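Local structure of putative glucose-6-phosphate 1-epimerase (Salmonella typhimurium, 2HTB) at residues V92-P97 with I164-H169; T175-S180 with C280-Y285; H250-V255 with Y285-Q290. The protein probably interconverts the alpha and beta anomers of glucose 6-phosphate, acting as a hexose-6-phosphate 1-epimerase. One frame throughout, in Å; residues are numbered along the deposited sequence.

Contact 1: V92-P97 with I164-H169; sequences VPICWP and IELEAH
Two first torsions aim the side chains of 92-97 at 164-169: Trp96 sets its indole trans to the backbone nitrogen (chi1 -168°), carrying the ring across to Leu166 and Ala168, while in Ile94 (chi1 -62°) the trans branch is the methyl CG2, which faces Leu166. The evidence for packing between layers, and not for pairing within one sheet, lies in the backbones. Their directions differ by just 9°, yet CA of Ile94 and CA of Leu166 stand 8.4 Å apart and no hydrogen bond spans the gap. Side chains fill it. Leu166 is forked between two partners, its CD2 meeting CG2 of Ile94 at 3.9 Å and its CD1 meeting CD1 of Trp96 at 3.8 Å. Farther along, the methyl CB of Ala168 approaches the indole obliquely, reaching CZ2 of Trp96 at 3.6 Å. The far end is looser: Val92 CG2 and Ile164 CD1 point at one another tip to tip, 4.1 Å apart. Every touching residue is buried, and the interface is wholly apolar. Trp96 is held within its own segment too, for CB of Pro97, which follows a cis peptide bond, sits 3.6 Å above the centre of one indole face. Phe150 meets the same ring system edge-to-face, and Trp146 lies against it as well. On the other side of strand 162-169, Glu167 turns away to salt bridges with Arg299 and Arg155. The contact thus presses the short strand 94-95, bound to strand 172-183, onto strand 162-169 of the large antiparallel sheet, with Leu152 of strand 151-158 touching both Trp96 and Leu166.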
loop_
_atom_site.group_PDB
_atom_site.type_symbol
_atom_site.label_atom_id
_atom_site.label_comp_id
_atom_site.label_asym_id
_atom_site.label_seq_id
_atom_site.Cartn_x
_atom_site.Cartn_y
_atom_site.Cartn_z
ATOM N N VAL A 92 -2.407 -1.083 1.695
ATOM C CA VAL A 92 -1.165 -0.619 1.148
ATOM C C VAL A 92 -0.076 -1.578 1.671
ATOM O O VAL A 92 0.464 -1.401 2.744
ATOM C CB VAL A 92 -0.852 0.778 1.646
ATOM C CG1 VAL A 92 0.437 1.270 1.025
ATOM C CG2 VAL A 92 -2.019 1.731 1.396
ATOM N N PRO A 93 0.241 -2.617 0.903
ATOM C CA PRO A 93 1.417 -3.495 1.278
ATOM C C PRO A 93 2.656 -2.664 1.242
ATOM O O PRO A 93 2.839 -1.903 0.306
ATOM C CB PRO A 93 1.443 -4.597 0.183
ATOM C CG PRO A 93 0.012 -4.627 -0.341
ATOM C CD PRO A 93 -0.432 -3.107 -0.316
ATOM N N ILE A 94 3.416 -2.699 2.305
ATOM C CA ILE A 94 4.781 -2.169 2.326
ATOM C C ILE A 94 5.771 -3.243 1.767
ATOM O O ILE A 94 5.922 -4.408 2.319
ATOM C CB ILE A 94 5.173 -1.778 3.776
ATOM C CG1 ILE A 94 4.250 -0.649 4.313
ATOM C CG2 ILE A 94 6.656 -1.441 3.826
ATOM C CD1 ILE A 94 4.338 -0.461 5.884
ATOM N N CYS A 95 6.413 -2.876 0.668
ATOM C CA CYS A 95 7.261 -3.804 -0.111
ATOM C C CYS A 95 8.692 -3.422 0.174
ATOM O O CYS A 95 9.229 -2.365 -0.356
ATOM C CB CYS A 95 6.980 -3.671 -1.600
ATOM S SG CYS A 95 5.216 -4.111 -1.947
ATOM N N TRP A 96 9.337 -4.265 0.984
ATOM C CA TRP A 96 10.649 -3.877 1.464
ATOM C C TRP A 96 11.344 -5.064 2.052
ATOM O O TRP A 96 10.678 -5.907 2.701
ATOM C CB TRP A 96 10.469 -2.761 2.492
ATOM C CG TRP A 96 11.677 -2.068 2.877
ATOM C CD1 TRP A 96 12.147 -0.813 2.419
ATOM C CD2 TRP A 96 12.593 -2.500 3.850
ATOM N NE1 TRP A 96 13.320 -0.489 3.062
ATOM C CE2 TRP A 96 13.632 -1.531 3.913
ATOM C CE3 TRP A 96 12.645 -3.630 4.690
ATOM C CZ2 TRP A 96 14.689 -1.661 4.774
ATOM C CZ3 TRP A 96 13.703 -3.769 5.544
ATOM C CH2 TRP A 96 14.711 -2.758 5.600
ATOM N N PRO A 97 12.654 -5.179 1.815
ATOM C CA PRO A 97 13.667 -4.347 1.113
ATOM C C PRO A 97 13.983 -4.657 -0.369
ATOM O O PRO A 97 15.016 -4.266 -0.832
ATOM C CB PRO A 97 14.941 -4.627 1.904
ATOM C CG PRO A 97 14.674 -5.932 2.644
ATOM C CD PRO A 97 13.262 -6.393 2.349
ATOM N N ILE A 164 1.466 8.545 4.453
ATOM C CA ILE A 164 2.192 7.308 4.680
ATOM C C ILE A 164 3.657 7.576 4.342
ATOM O O ILE A 164 3.944 8.042 3.265
ATOM C CB ILE A 164 1.678 6.217 3.755
ATOM C CG1 ILE A 164 0.200 5.971 3.978
ATOM C CG2 ILE A 164 2.401 4.939 3.993
ATOM C CD1 ILE A 164 -0.466 5.268 2.803
ATOM N N GLU A 165 4.545 7.196 5.249
ATOM C CA GLU A 165 5.931 7.623 5.315
ATOM C C GLU A 165 6.628 6.391 5.887
ATOM O O GLU A 165 6.290 5.891 6.976
ATOM C CB GLU A 165 6.048 8.777 6.321
ATOM C CG GLU A 165 6.723 10.053 5.881
ATOM C CD GLU A 165 8.185 10.292 6.467
ATOM O OE1 GLU A 165 8.373 10.331 7.750
ATOM O OE2 GLU A 165 9.111 10.474 5.598
ATOM N N LEU A 166 7.593 5.911 5.101
ATOM C CA LEU A 166 8.443 4.734 5.365
ATOM C C LEU A 166 9.857 5.270 5.544
ATOM O O LEU A 166 10.272 6.111 4.739
ATOM C CB LEU A 166 8.443 3.903 4.117
ATOM C CG LEU A 166 8.438 2.386 4.105
ATOM C CD1 LEU A 166 9.602 1.880 3.395
ATOM C CD2 LEU A 166 8.282 1.682 5.473
ATOM N N GLU A 167 10.587 4.816 6.549
ATOM C CA GLU A 167 11.931 5.267 6.776
ATOM C C GLU A 167 12.855 4.103 7.234
ATOM O O GLU A 167 12.633 3.514 8.286
ATOM C CB GLU A 167 11.862 6.279 7.877
ATOM C CG GLU A 167 13.106 7.072 8.097
ATOM C CD GLU A 167 12.998 8.006 9.306
ATOM O OE1 GLU A 167 13.514 7.657 10.375
ATOM O OE2 GLU A 167 12.388 9.075 9.235
ATOM N N ALA A 168 13.890 3.781 6.444
ATOM C CA ALA A 168 14.810 2.694 6.744
ATOM C C ALA A 168 16.227 3.207 7.182
ATOM O O ALA A 168 16.903 4.003 6.487
ATOM C CB ALA A 168 14.897 1.813 5.578
ATOM N N HIS A 169 16.616 2.771 8.367
ATOM C CA HIS A 169 17.907 3.063 8.974
ATOM C C HIS A 169 18.777 1.840 8.866
ATOM O O HIS A 169 18.331 0.665 9.173
ATOM C CB HIS A 169 17.702 3.354 10.472
ATOM C CG HIS A 169 16.910 4.597 10.715
ATOM N ND1 HIS A 169 17.501 5.816 10.939
ATOM C CD2 HIS A 169 15.581 4.830 10.679
ATOM C CE1 HIS A 169 16.566 6.746 11.061
ATOM N NE2 HIS A 169 15.396 6.171 10.893
#

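Contact 2: T175-S180 with C280-Y285; sequences TSALHS and CVETVY
The carbonyl oxygen of Tyr285 receives two donors from 175-180: the amide N of Ser176 at 2.8 Å, with an N-H...O angle of 159°, and, more weakly, the hydroxyl OG1 of Thr175. The return bond, from Tyr285 N to Ser176 O, measures 2.7 Å and completes a hydrogen-bonded antiparallel pair. The next such pair is Leu178 with Thr283, where Leu178 N lies 2.7 Å from Thr283 O, but the reciprocal bond from Thr283 N to Leu178 O stretches to 3.2 Å. Between these rungs comes the non-hydrogen-bonded pair Ala177 and Val284, whose CB and CG2 touch at 3.5 Å. His179 is the centre of an inverse gamma turn, and beyond it Val281 N reaches Ser180 O by a weak bond. Here the two presumed active-site side chains run side by side, pointing the same way. The Glu282 carboxylate is stacked on the imidazole of His179 with planes 29° apart, and its OE2 sits 3.1 Å above the centre of the His179 ring plane. Although OE2 of Glu282 and NE2 of His179 are 3.2 Å apart, the angle is too poor for a hydrogen bond. Cys280 meets the ring differently, its SG lying at the edge, 3.6 Å from CE1 of His179. On the face shared by Leu178 and Thr283, OG1 of Thr283 is bonded to Gln302 and His248. A histidine and a glutamate on adjacent antiparallel strands, with Arg89 and Asp223 nearby as probable substrate ligands, are consistent with the catalytic site of the galactose mutarotase fold.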
loop_
_atom_site.group_PDB
_atom_site.type_symbol
_atom_site.label_atom_id
_atom_site.label_comp_id
_atom_site.label_asym_id
_atom_site.label_seq_id
_atom_site.Cartn_x
_atom_site.Cartn_y
_atom_site.Cartn_z
ATOM N N THR A 175 15.190 -1.885 -2.542
ATOM C CA THR A 175 14.323 -1.498 -3.601
ATOM C C THR A 175 13.008 -1.670 -2.947
ATOM O O THR A 175 12.856 -2.599 -2.173
ATOM C CB THR A 175 14.627 -2.397 -4.780
ATOM O OG1 THR A 175 14.989 -1.583 -5.904
ATOM C CG2 THR A 175 13.587 -3.287 -5.070
ATOM N N SER A 176 12.076 -0.747 -3.144
ATOM C CA SER A 176 10.855 -0.836 -2.343
ATOM C C SER A 176 9.654 -0.187 -3.012
ATOM O O SER A 176 9.825 0.446 -4.075
ATOM C CB SER A 176 11.101 -0.177 -1.016
ATOM O OG SER A 176 11.581 1.156 -1.185
ATOM N N ALA A 177 8.453 -0.351 -2.420
ATOM C CA ALA A 177 7.214 0.299 -2.906
ATOM C C ALA A 177 6.134 0.460 -1.816
ATOM O O ALA A 177 6.125 -0.305 -0.861
ATOM C CB ALA A 177 6.654 -0.502 -4.052
ATOM N N LEU A 178 5.258 1.446 -1.929
ATOM C CA LEU A 178 4.012 1.420 -1.150
ATOM C C LEU A 178 2.998 0.930 -2.160
ATOM O O LEU A 178 2.715 1.617 -3.163
ATOM C CB LEU A 178 3.586 2.782 -0.509
ATOM C CG LEU A 178 4.760 3.421 0.307
ATOM C CD1 LEU A 178 4.601 4.929 0.756
ATOM C CD2 LEU A 178 4.984 2.585 1.533
ATOM N N HIS A 179 2.478 -0.275 -1.936
ATOM C CA HIS A 179 1.759 -0.932 -3.011
ATOM C C HIS A 179 0.232 -0.682 -2.946
ATOM O O HIS A 179 -0.582 -1.626 -2.922
ATOM C CB HIS A 179 2.167 -2.395 -3.005
ATOM C CG HIS A 179 1.728 -3.202 -4.191
ATOM N ND1 HIS A 179 0.424 -3.227 -4.642
ATOM C CD2 HIS A 179 2.390 -4.141 -4.912
ATOM C CE1 HIS A 179 0.304 -4.119 -5.606
ATOM N NE2 HIS A 179 1.484 -4.672 -5.798
ATOM N N SER A 180 -0.148 0.577 -3.026
ATOM C CA SER A 180 -1.527 0.954 -2.692
ATOM C C SER A 180 -2.642 0.400 -3.539
ATOM O O SER A 180 -2.604 0.582 -4.749
ATOM C CB SER A 180 -1.656 2.452 -2.742
ATOM O OG SER A 180 -0.847 3.045 -1.741
ATOM N N CYS A 280 -4.059 -0.441 -8.590
ATOM C CA CYS A 280 -2.944 -0.062 -7.715
ATOM C C CYS A 280 -2.194 1.106 -8.384
ATOM O O CYS A 280 -1.830 1.045 -9.597
ATOM C CB CYS A 280 -2.041 -1.232 -7.511
ATOM S SG CYS A 280 -2.734 -2.439 -6.457
ATOM N N VAL A 281 -2.018 2.200 -7.633
ATOM C CA VAL A 281 -1.132 3.250 -8.068
ATOM C C VAL A 281 -0.073 3.292 -6.988
ATOM O O VAL A 281 -0.325 3.701 -5.852
ATOM C CB VAL A 281 -1.897 4.551 -8.211
ATOM C CG1 VAL A 281 -0.990 5.633 -8.572
ATOM C CG2 VAL A 281 -2.898 4.375 -9.340
ATOM N N GLU A 282 1.114 2.786 -7.325
ATOM C CA GLU A 282 2.139 2.527 -6.303
ATOM C C GLU A 282 3.255 3.558 -6.284
ATOM O O GLU A 282 3.710 4.001 -7.346
ATOM C CB GLU A 282 2.717 1.163 -6.514
ATOM C CG GLU A 282 1.697 0.147 -6.966
ATOM C CD GLU A 282 2.278 -1.247 -7.134
ATOM O OE1 GLU A 282 3.380 -1.519 -6.682
ATOM O OE2 GLU A 282 1.645 -2.104 -7.722
ATOM N N THR A 283 3.677 3.956 -5.078
ATOM C CA THR A 283 4.858 4.787 -4.920
ATOM C C THR A 283 6.056 3.896 -4.769
ATOM O O THR A 283 6.186 3.171 -3.804
ATOM C CB THR A 283 4.792 5.663 -3.652
ATOM O OG1 THR A 283 3.567 6.428 -3.671
ATOM C CG2 THR A 283 5.995 6.621 -3.688
ATOM N N VAL A 284 6.998 4.010 -5.670
ATOM C CA VAL A 284 8.011 2.999 -5.786
ATOM C C VAL A 284 9.413 3.543 -5.898
ATOM O O VAL A 284 9.623 4.637 -6.434
ATOM C CB VAL A 284 7.694 2.186 -7.054
ATOM C CG1 VAL A 284 8.781 1.213 -7.338
ATOM C CG2 VAL A 284 6.297 1.442 -6.891
ATOM N N TYR A 285 10.380 2.762 -5.437
ATOM C CA TYR A 285 11.791 2.972 -5.809
ATOM C C TYR A 285 12.400 1.663 -6.250
ATOM O O TYR A 285 12.723 0.828 -5.383
ATOM C CB TYR A 285 12.594 3.425 -4.580
ATOM C CG TYR A 285 13.746 4.300 -4.899
ATOM C CD1 TYR A 285 13.756 5.653 -4.488
ATOM C CD2 TYR A 285 14.874 3.803 -5.569
ATOM C CE1 TYR A 285 14.877 6.552 -4.784
ATOM C CE2 TYR A 285 15.977 4.668 -5.851
ATOM C CZ TYR A 285 15.943 6.042 -5.447
ATOM O OH TYR A 285 17.001 6.893 -5.755
#

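Contact 3: H250-V255 with Y285-Q290; sequences HHLNVV and YATAPQ
Leu252 and Asn253 together face Val284 in a classic beta bulge, while just past Tyr285 the partner segment 285-290 turns a corner at Thr287 and Ala288. Both bulge residues make backbone hydrogen bonds with Val284, and the extra residue lets both side chains head toward 285-290. Asn253 does so with CG beside its own backbone nitrogen (chi1 -47°). Its OD1 takes two amides of the corner, Thr287 N at 2.9 Å and Ala286 N at 3.1 Å. The Ala286 donor lies in the carbonyl plane of the Asn253 side chain, whereas that of Thr287 is tilted 19° from it. From the other end of the amide, ND2 of Asn253 donates to OG1 of Thr287 at 2.9 Å, so three bonds fix the flip and rotation of the group. Leu252 supplies the apolar half: its CB stands 3.9 Å from the centroid of the Tyr285 ring and almost exactly on the ring normal, a CH-pi contact. The opposite face is covered by Gln290, whose CG lies 3.6 Å above the Tyr285 ring plane, leaving the phenol sandwiched between aliphatic carbons. Carbonyl oxygen His250 O approaches the ring at its edge. NE2 of Gln290 is bonded to the carbonyl oxygen of Arg299 and also donates to a water at 2.9 Å; that water in turn donates to His250 O at 2.7 Å, bridging the segments.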
loop_
_atom_site.group_PDB
_atom_site.type_symbol
_atom_site.label_atom_id
_atom_site.label_comp_id
_atom_site.label_asym_id
_atom_site.label_seq_id
_atom_site.Cartn_x
_atom_site.Cartn_y
_atom_site.Cartn_z
ATOM N N HIS A 250 9.937 11.213 -2.350
ATOM C CA HIS A 250 11.173 10.540 -2.247
ATOM C C HIS A 250 11.355 9.359 -3.157
ATOM O O HIS A 250 12.242 8.568 -2.873
ATOM C CB HIS A 250 11.400 10.059 -0.832
ATOM C CG HIS A 250 11.092 11.082 0.207
ATOM N ND1 HIS A 250 11.836 12.228 0.374
ATOM C CD2 HIS A 250 10.137 11.124 1.155
ATOM C CE1 HIS A 250 11.344 12.948 1.371
ATOM N NE2 HIS A 250 10.311 12.298 1.859
ATOM N N HIS A 251 10.583 9.251 -4.239
ATOM C CA HIS A 251 10.427 8.006 -4.963
ATOM C C HIS A 251 11.242 8.162 -6.240
ATOM O O HIS A 251 11.673 9.277 -6.555
ATOM C CB HIS A 251 8.954 7.894 -5.405
ATOM C CG HIS A 251 8.511 9.107 -6.166
ATOM N ND1 HIS A 251 8.447 10.364 -5.579
ATOM C CD2 HIS A 251 8.248 9.290 -7.481
ATOM C CE1 HIS A 251 8.103 11.250 -6.483
ATOM N NE2 HIS A 251 7.983 10.630 -7.650
ATOM N N LEU A 252 11.380 7.076 -7.022
ATOM C CA LEU A 252 11.993 7.172 -8.369
ATOM C C LEU A 252 10.944 6.902 -9.451
ATOM O O LEU A 252 10.962 7.483 -10.552
ATOM C CB LEU A 252 13.131 6.153 -8.530
ATOM C CG LEU A 252 14.434 6.396 -9.313
ATOM C CD1 LEU A 252 14.794 5.150 -10.158
ATOM C CD2 LEU A 252 14.546 7.729 -10.163
ATOM N N ASN A 253 10.049 5.967 -9.147
ATOM C CA ASN A 253 9.143 5.524 -10.153
ATOM C C ASN A 253 7.686 5.602 -9.547
ATOM O O ASN A 253 7.515 5.638 -8.305
ATOM C CB ASN A 253 9.508 4.085 -10.546
ATOM C CG ASN A 253 11.015 3.862 -10.813
ATOM O OD1 ASN A 253 11.669 3.047 -10.134
ATOM N ND2 ASN A 253 11.567 4.544 -11.824
ATOM N N VAL A 254 6.661 5.549 -10.418
ATOM C CA VAL A 254 5.342 5.100 -9.990
ATOM C C VAL A 254 4.978 3.803 -10.709
ATOM O O VAL A 254 5.342 3.619 -11.855
ATOM C CB VAL A 254 4.255 6.221 -10.270
ATOM C CG1 VAL A 254 2.875 5.739 -9.965
ATOM C CG2 VAL A 254 4.602 7.482 -9.508
ATOM N N VAL A 255 4.233 2.911 -10.082
ATOM C CA VAL A 255 3.713 1.764 -10.814
ATOM C C VAL A 255 2.193 1.721 -10.790
ATOM O O VAL A 255 1.569 1.983 -9.729
ATOM C CB VAL A 255 4.278 0.387 -10.240
ATOM C CG1 VAL A 255 3.481 -0.801 -10.786
ATOM C CG2 VAL A 255 5.722 0.272 -10.547
ATOM N N TYR A 285 10.380 2.762 -5.437
ATOM C CA TYR A 285 11.791 2.972 -5.809
ATOM C C TYR A 285 12.400 1.663 -6.250
ATOM O O TYR A 285 12.723 0.828 -5.383
ATOM C CB TYR A 285 12.594 3.425 -4.580
ATOM C CG TYR A 285 13.746 4.300 -4.899
ATOM C CD1 TYR A 285 13.756 5.653 -4.488
ATOM C CD2 TYR A 285 14.874 3.803 -5.569
ATOM C CE1 TYR A 285 14.877 6.552 -4.784
ATOM C CE2 TYR A 285 15.977 4.668 -5.851
ATOM C CZ TYR A 285 15.943 6.042 -5.447
ATOM O OH TYR A 285 17.001 6.893 -5.755
ATOM N N ALA A 286 12.517 1.472 -7.554
ATOM C CA ALA A 286 12.749 0.141 -8.119
ATOM C C ALA A 286 13.777 0.065 -9.285
ATOM O O ALA A 286 14.530 -0.955 -9.403
ATOM C CB ALA A 286 11.398 -0.489 -8.621
ATOM N N THR A 287 13.795 1.082 -10.157
ATOM C CA THR A 287 14.658 0.949 -11.335
ATOM C C THR A 287 16.142 1.367 -11.047
ATOM O O THR A 287 16.975 1.435 -11.955
ATOM C CB THR A 287 14.067 1.700 -12.546
ATOM O OG1 THR A 287 14.002 3.079 -12.247
ATOM C CG2 THR A 287 12.700 1.204 -12.847
ATOM N N ALA A 288 16.400 1.730 -9.804
ATOM C CA ALA A 288 17.721 1.912 -9.304
ATOM C C ALA A 288 17.636 1.611 -7.792
ATOM O O ALA A 288 16.538 1.630 -7.179
ATOM C CB ALA A 288 18.297 3.381 -9.597
ATOM N N PRO A 289 18.789 1.273 -7.199
ATOM C CA PRO A 289 18.840 0.960 -5.769
ATOM C C PRO A 289 18.780 2.209 -5.002
ATOM O O PRO A 289 19.233 3.241 -5.474
ATOM C CB PRO A 289 20.188 0.256 -5.605
ATOM C CG PRO A 289 21.064 0.671 -6.800
ATOM C CD PRO A 289 20.110 1.114 -7.897
ATOM N N GLN A 290 18.156 2.146 -3.847
ATOM C CA GLN A 290 18.149 3.259 -2.889
ATOM C C GLN A 290 19.084 2.968 -1.725
ATOM O O GLN A 290 18.958 1.936 -1.039
ATOM C CB GLN A 290 16.748 3.382 -2.342
ATOM C CG GLN A 290 16.403 4.771 -1.898
ATOM C CD GLN A 290 15.020 4.905 -1.364
ATOM O OE1 GLN A 290 14.353 3.882 -1.014
ATOM N NE2 GLN A 290 14.553 6.163 -1.273
HETATM O O HOH W 1 14.658 9.004 -1.797
#

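From the N terminus, 92-97 waits 66 residues for 164-169, and contact 1 closes before 175-180 opens contact 2. The longer loop of contact 2, 99 residues, ends at 280-285; 250-255 lies within it, but its partner 285-290 runs beyond, so contacts 2 and 3 cross and share Tyr285. Contact 1 joins two sheets face to face, whereas the other two act largely along one of them. Segment 92-97 hands over to contact 2 through Pro93 O and His179 N, 2.8 Å apart, and strand 278-286 is then flanked by 172-183 and 253-258. Contact 3 secures the corner where that strand leads into 289-292.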